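Local coordinates for protein glucokinase (PDB 6EDI) that probably phosphorylates D-glucose at the expense of ATP, as a dimeric glucokinase of the actin-like ATPase superfamily, at residues I331-L342 / K383-L391. Sequence-based numbering, arbitrary orientation.
Sequences IGLTAETTMQFL and KFLSRTTFL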
loop_
_atom_site.group_PDB
_atom_site.type_symbol
_atom_site.label_atom_id
_atom_site.label_comp_id
_atom_site.label_asym_id
_atom_site.label_seq_id
_atom_site.Cartn_x
_atom_site.Cartn_y
_atom_site.Cartn_z
ATOM N N ILE A 331 17.243 -5.823 -4.147
ATOM C CA ILE A 331 17.011 -6.093 -2.733
ATOM C C ILE A 331 16.964 -4.786 -1.921
ATOM O O ILE A 331 16.168 -4.656 -0.974
ATOM C CB ILE A 331 18.054 -7.106 -2.174
ATOM C CG1 ILE A 331 17.816 -8.494 -2.777
ATOM C CG2 ILE A 331 17.982 -7.178 -0.658
ATOM C CD1 ILE A 331 16.475 -9.088 -2.386
ATOM N N GLY A 332 17.792 -3.814 -2.305
ATOM C CA GLY A 332 17.747 -2.496 -1.675
ATOM C C GLY A 332 16.368 -1.850 -1.766
ATOM O O GLY A 332 15.886 -1.254 -0.796
ATOM N N LEU A 333 15.732 -1.980 -2.933
ATOM C CA LEU A 333 14.351 -1.535 -3.110
ATOM C C LEU A 333 13.455 -2.304 -2.161
ATOM O O LEU A 333 12.609 -1.710 -1.491
ATOM C CB LEU A 333 13.867 -1.741 -4.551
ATOM C CG LEU A 333 12.350 -1.674 -4.772
ATOM C CD1 LEU A 333 11.770 -0.287 -4.537
ATOM C CD2 LEU A 333 11.990 -2.161 -6.165
ATOM N N THR A 334 13.640 -3.624 -2.094
ATOM C CA THR A 334 12.822 -4.425 -1.175
ATOM C C THR A 334 13.063 -4.092 0.292
ATOM O O THR A 334 12.214 -4.354 1.132
ATOM C CB THR A 334 13.001 -5.937 -1.360
ATOM O OG1 THR A 334 14.328 -6.325 -0.973
ATOM C CG2 THR A 334 12.734 -6.345 -2.803
ATOM N N ALA A 335 14.219 -3.537 0.633
ATOM C CA ALA A 335 14.398 -3.137 2.028
ATOM C C ALA A 335 13.402 -2.030 2.350
ATOM O O ALA A 335 12.780 -2.012 3.431
ATOM C CB ALA A 335 15.832 -2.668 2.278
ATOM N N GLU A 336 13.248 -1.099 1.411
ATOM C CA GLU A 336 12.242 -0.042 1.554
ATOM C C GLU A 336 10.799 -0.570 1.568
ATOM O O GLU A 336 9.987 -0.141 2.385
ATOM C CB GLU A 336 12.401 1.032 0.464
ATOM C CG GLU A 336 13.740 1.786 0.469
ATOM C CD GLU A 336 14.220 2.221 1.851
ATOM O OE1 GLU A 336 13.402 2.542 2.747
ATOM O OE2 GLU A 336 15.450 2.260 2.043
ATOM N N THR A 337 10.467 -1.494 0.673
ATOM C CA THR A 337 9.084 -1.980 0.614
ATOM C C THR A 337 8.758 -2.844 1.826
ATOM O O THR A 337 7.636 -2.803 2.348
ATOM C CB THR A 337 8.778 -2.727 -0.712
ATOM O OG1 THR A 337 9.586 -3.910 -0.814
ATOM C CG2 THR A 337 9.064 -1.813 -1.906
ATOM N N THR A 338 9.760 -3.592 2.294
ATOM C CA THR A 338 9.611 -4.467 3.446
ATOM C C THR A 338 9.374 -3.620 4.684
ATOM O O THR A 338 8.508 -3.932 5.516
ATOM C CB THR A 338 10.849 -5.354 3.638
ATOM O OG1 THR A 338 11.008 -6.200 2.483
ATOM C CG2 THR A 338 10.735 -6.208 4.885
ATOM N N MET A 339 10.135 -2.543 4.829
ATOM C CA MET A 339 9.857 -1.643 5.943
ATOM C C MET A 339 8.472 -0.977 5.835
ATOM O O MET A 339 7.741 -0.934 6.808
ATOM C CB MET A 339 10.965 -0.587 6.083
ATOM C CG MET A 339 10.766 0.329 7.300
ATOM S SD MET A 339 10.885 -0.550 8.862
ATOM C CE MET A 339 9.271 -0.219 9.551
ATOM N N GLN A 340 8.090 -0.460 4.670
ATOM C CA GLN A 340 6.827 0.288 4.633
ATOM C C GLN A 340 5.611 -0.579 4.881
ATOM O O GLN A 340 4.664 -0.155 5.534
ATOM C CB GLN A 340 6.625 0.981 3.293
ATOM C CG GLN A 340 7.618 2.065 2.984
ATOM C CD GLN A 340 7.419 2.549 1.581
ATOM O OE1 GLN A 340 8.050 2.045 0.642
ATOM N NE2 GLN A 340 6.495 3.490 1.410
ATOM N N PHE A 341 5.631 -1.784 4.334
ATOM C CA PHE A 341 4.473 -2.660 4.398
ATOM C C PHE A 341 4.521 -3.757 5.474
ATOM O O PHE A 341 3.499 -4.444 5.727
ATOM C CB PHE A 341 4.300 -3.315 3.021
ATOM C CG PHE A 341 4.058 -2.339 1.912
ATOM C CD1 PHE A 341 2.956 -1.491 1.953
ATOM C CD2 PHE A 341 4.909 -2.292 0.801
ATOM C CE1 PHE A 341 2.691 -0.601 0.919
ATOM C CE2 PHE A 341 4.668 -1.395 -0.249
ATOM C CZ PHE A 341 3.563 -0.537 -0.188
ATOM N N LEU A 342 5.697 -3.942 6.084
ATOM C CA LEU A 342 5.947 -5.045 7.050
ATOM C C LEU A 342 5.275 -6.371 6.643
ATOM O O LEU A 342 4.446 -6.924 7.371
ATOM C CB LEU A 342 5.594 -4.630 8.491
ATOM C CG LEU A 342 6.398 -3.474 9.074
ATOM C CD1 LEU A 342 5.860 -3.051 10.456
ATOM C CD2 LEU A 342 7.882 -3.833 9.180
ATOM N N LYS A 383 15.404 -4.730 13.773
ATOM C CA LYS A 383 15.150 -6.050 13.161
ATOM C C LYS A 383 13.764 -6.182 12.525
ATOM O O LYS A 383 13.146 -7.256 12.598
ATOM C CB LYS A 383 15.339 -7.194 14.177
ATOM C CG LYS A 383 16.755 -7.759 14.323
ATOM C CD LYS A 383 17.758 -6.711 14.715
ATOM C CE LYS A 383 19.183 -7.159 14.411
ATOM N NZ LYS A 383 19.954 -6.164 13.590
ATOM N N PHE A 384 13.275 -5.110 11.903
ATOM C CA PHE A 384 11.956 -5.142 11.263
ATOM C C PHE A 384 11.952 -5.987 9.998
ATOM O O PHE A 384 11.012 -6.745 9.744
ATOM C CB PHE A 384 11.510 -3.723 10.878
ATOM C CG PHE A 384 10.860 -2.948 11.997
ATOM C CD1 PHE A 384 9.650 -3.364 12.537
ATOM C CD2 PHE A 384 11.434 -1.778 12.472
ATOM C CE1 PHE A 384 9.035 -2.629 13.566
ATOM C CE2 PHE A 384 10.827 -1.050 13.489
ATOM C CZ PHE A 384 9.634 -1.470 14.030
ATOM N N LEU A 385 12.996 -5.827 9.193
ATOM C CA LEU A 385 13.022 -6.402 7.842
ATOM C C LEU A 385 13.257 -7.919 7.862
ATOM O O LEU A 385 12.749 -8.649 7.005
ATOM C CB LEU A 385 14.057 -5.676 6.970
ATOM C CG LEU A 385 13.795 -4.200 6.618
ATOM C CD1 LEU A 385 13.899 -3.247 7.801
ATOM C CD2 LEU A 385 14.747 -3.738 5.549
ATOM N N SER A 386 14.010 -8.395 8.853
ATOM C CA SER A 386 14.320 -9.823 8.956
ATOM C C SER A 386 13.106 -10.661 9.368
ATOM O O SER A 386 13.178 -11.890 9.402
ATOM C CB SER A 386 15.467 -10.043 9.943
ATOM O OG SER A 386 15.152 -9.474 11.196
ATOM N N ARG A 387 11.994 -9.999 9.672
ATOM C CA ARG A 387 10.752 -10.713 9.980
ATOM C C ARG A 387 10.177 -11.385 8.745
ATOM O O ARG A 387 9.397 -12.336 8.851
ATOM C CB ARG A 387 9.708 -9.764 10.564
ATOM C CG ARG A 387 10.145 -9.069 11.847
ATOM C CD ARG A 387 9.067 -8.103 12.301
ATOM N NE ARG A 387 9.395 -7.425 13.559
ATOM C CZ ARG A 387 8.561 -6.617 14.200
ATOM N NH1 ARG A 387 7.351 -6.404 13.704
ATOM N NH2 ARG A 387 8.931 -6.028 15.336
ATOM N N THR A 388 10.570 -10.880 7.575
ATOM C CA THR A 388 9.950 -11.251 6.303
ATOM C C THR A 388 10.620 -12.436 5.603
ATOM O O THR A 388 11.841 -12.475 5.447
ATOM C CB THR A 388 9.902 -10.023 5.348
ATOM O OG1 THR A 388 9.129 -8.982 5.962
ATOM C CG2 THR A 388 9.278 -10.391 4.003
ATOM N N THR A 389 9.800 -13.397 5.185
ATOM C CA THR A 389 10.246 -14.550 4.416
ATOM C C THR A 389 10.307 -14.147 2.948
ATOM O O THR A 389 9.315 -13.651 2.406
ATOM C CB THR A 389 9.258 -15.724 4.612
ATOM O OG1 THR A 389 9.302 -16.151 5.980
ATOM C CG2 THR A 389 9.585 -16.898 3.702
ATOM N N PHE A 390 11.466 -14.332 2.306
ATOM C CA PHE A 390 11.617 -13.997 0.885
ATOM C C PHE A 390 11.531 -15.235 0.018
ATOM O O PHE A 390 12.072 -16.287 0.372
ATOM C CB PHE A 390 12.938 -13.285 0.597
ATOM C CG PHE A 390 12.883 -11.791 0.789
ATOM C CD1 PHE A 390 12.526 -11.244 2.016
ATOM C CD2 PHE A 390 13.202 -10.937 -0.253
ATOM C CE1 PHE A 390 12.485 -9.867 2.189
ATOM C CE2 PHE A 390 13.173 -9.573 -0.097
ATOM C CZ PHE A 390 12.807 -9.027 1.122
ATOM N N LEU A 391 10.817 -15.097 -1.094
ATOM C CA LEU A 391 10.627 -16.182 -2.056
ATOM C C LEU A 391 11.028 -15.715 -3.453
ATOM O O LEU A 391 10.996 -14.521 -3.745
ATOM C CB LEU A 391 9.162 -16.647 -2.074
ATOM C CG LEU A 391 8.474 -17.062 -0.775
ATOM C CD1 LEU A 391 7.052 -17.500 -1.094
ATOM C CD2 LEU A 391 9.230 -18.182 -0.070
#
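Phe390 meets Thr334 and Thr338 where helix 317-341 packs on strand 389-393 of a mixed sheet, an example of helix-on-sheet packing in the actin-like ATPase fold. The two threonine hydroxyls come to the edge of the Phe390 ring, Thr338 OG1 lying 3.6 Å from Phe390 CZ. Both turn back to helix 317-341: Thr334 OG1 donates to Ile331 O, and Thr338 OG1 to Thr334 O at 2.6 Å. Thr338 N reaches that same oxygen from the opposite face of its carbonyl plane, a double grip. The other branch, Thr338 CG2, anti to the backbone N, touches Leu385 CA and Thr388 OG1, which is hydrogen-bonded to Pro343 O.

Between the Phe390 and Phe384 rings, Leu385 can be followed outward. Its CB rests on Thr338 CG2, and CG lies by that methyl and Ala335 O. CD1 then meets Met339 SD at 4.2 Å, while CD2 closes on Ala335, 3.6 Å from its CB and 3.4 Å from its O. Met339 SD also touches Phe384 CB and lies obliquely to the Phe384 ring, 4.5 Å from its centroid, a Met-aromatic contact. Leu342 CD2 comes obliquely to the same ring, nearest Phe384 CD1, and Met339 CE sits over one face, 4.1 Å from the centroid.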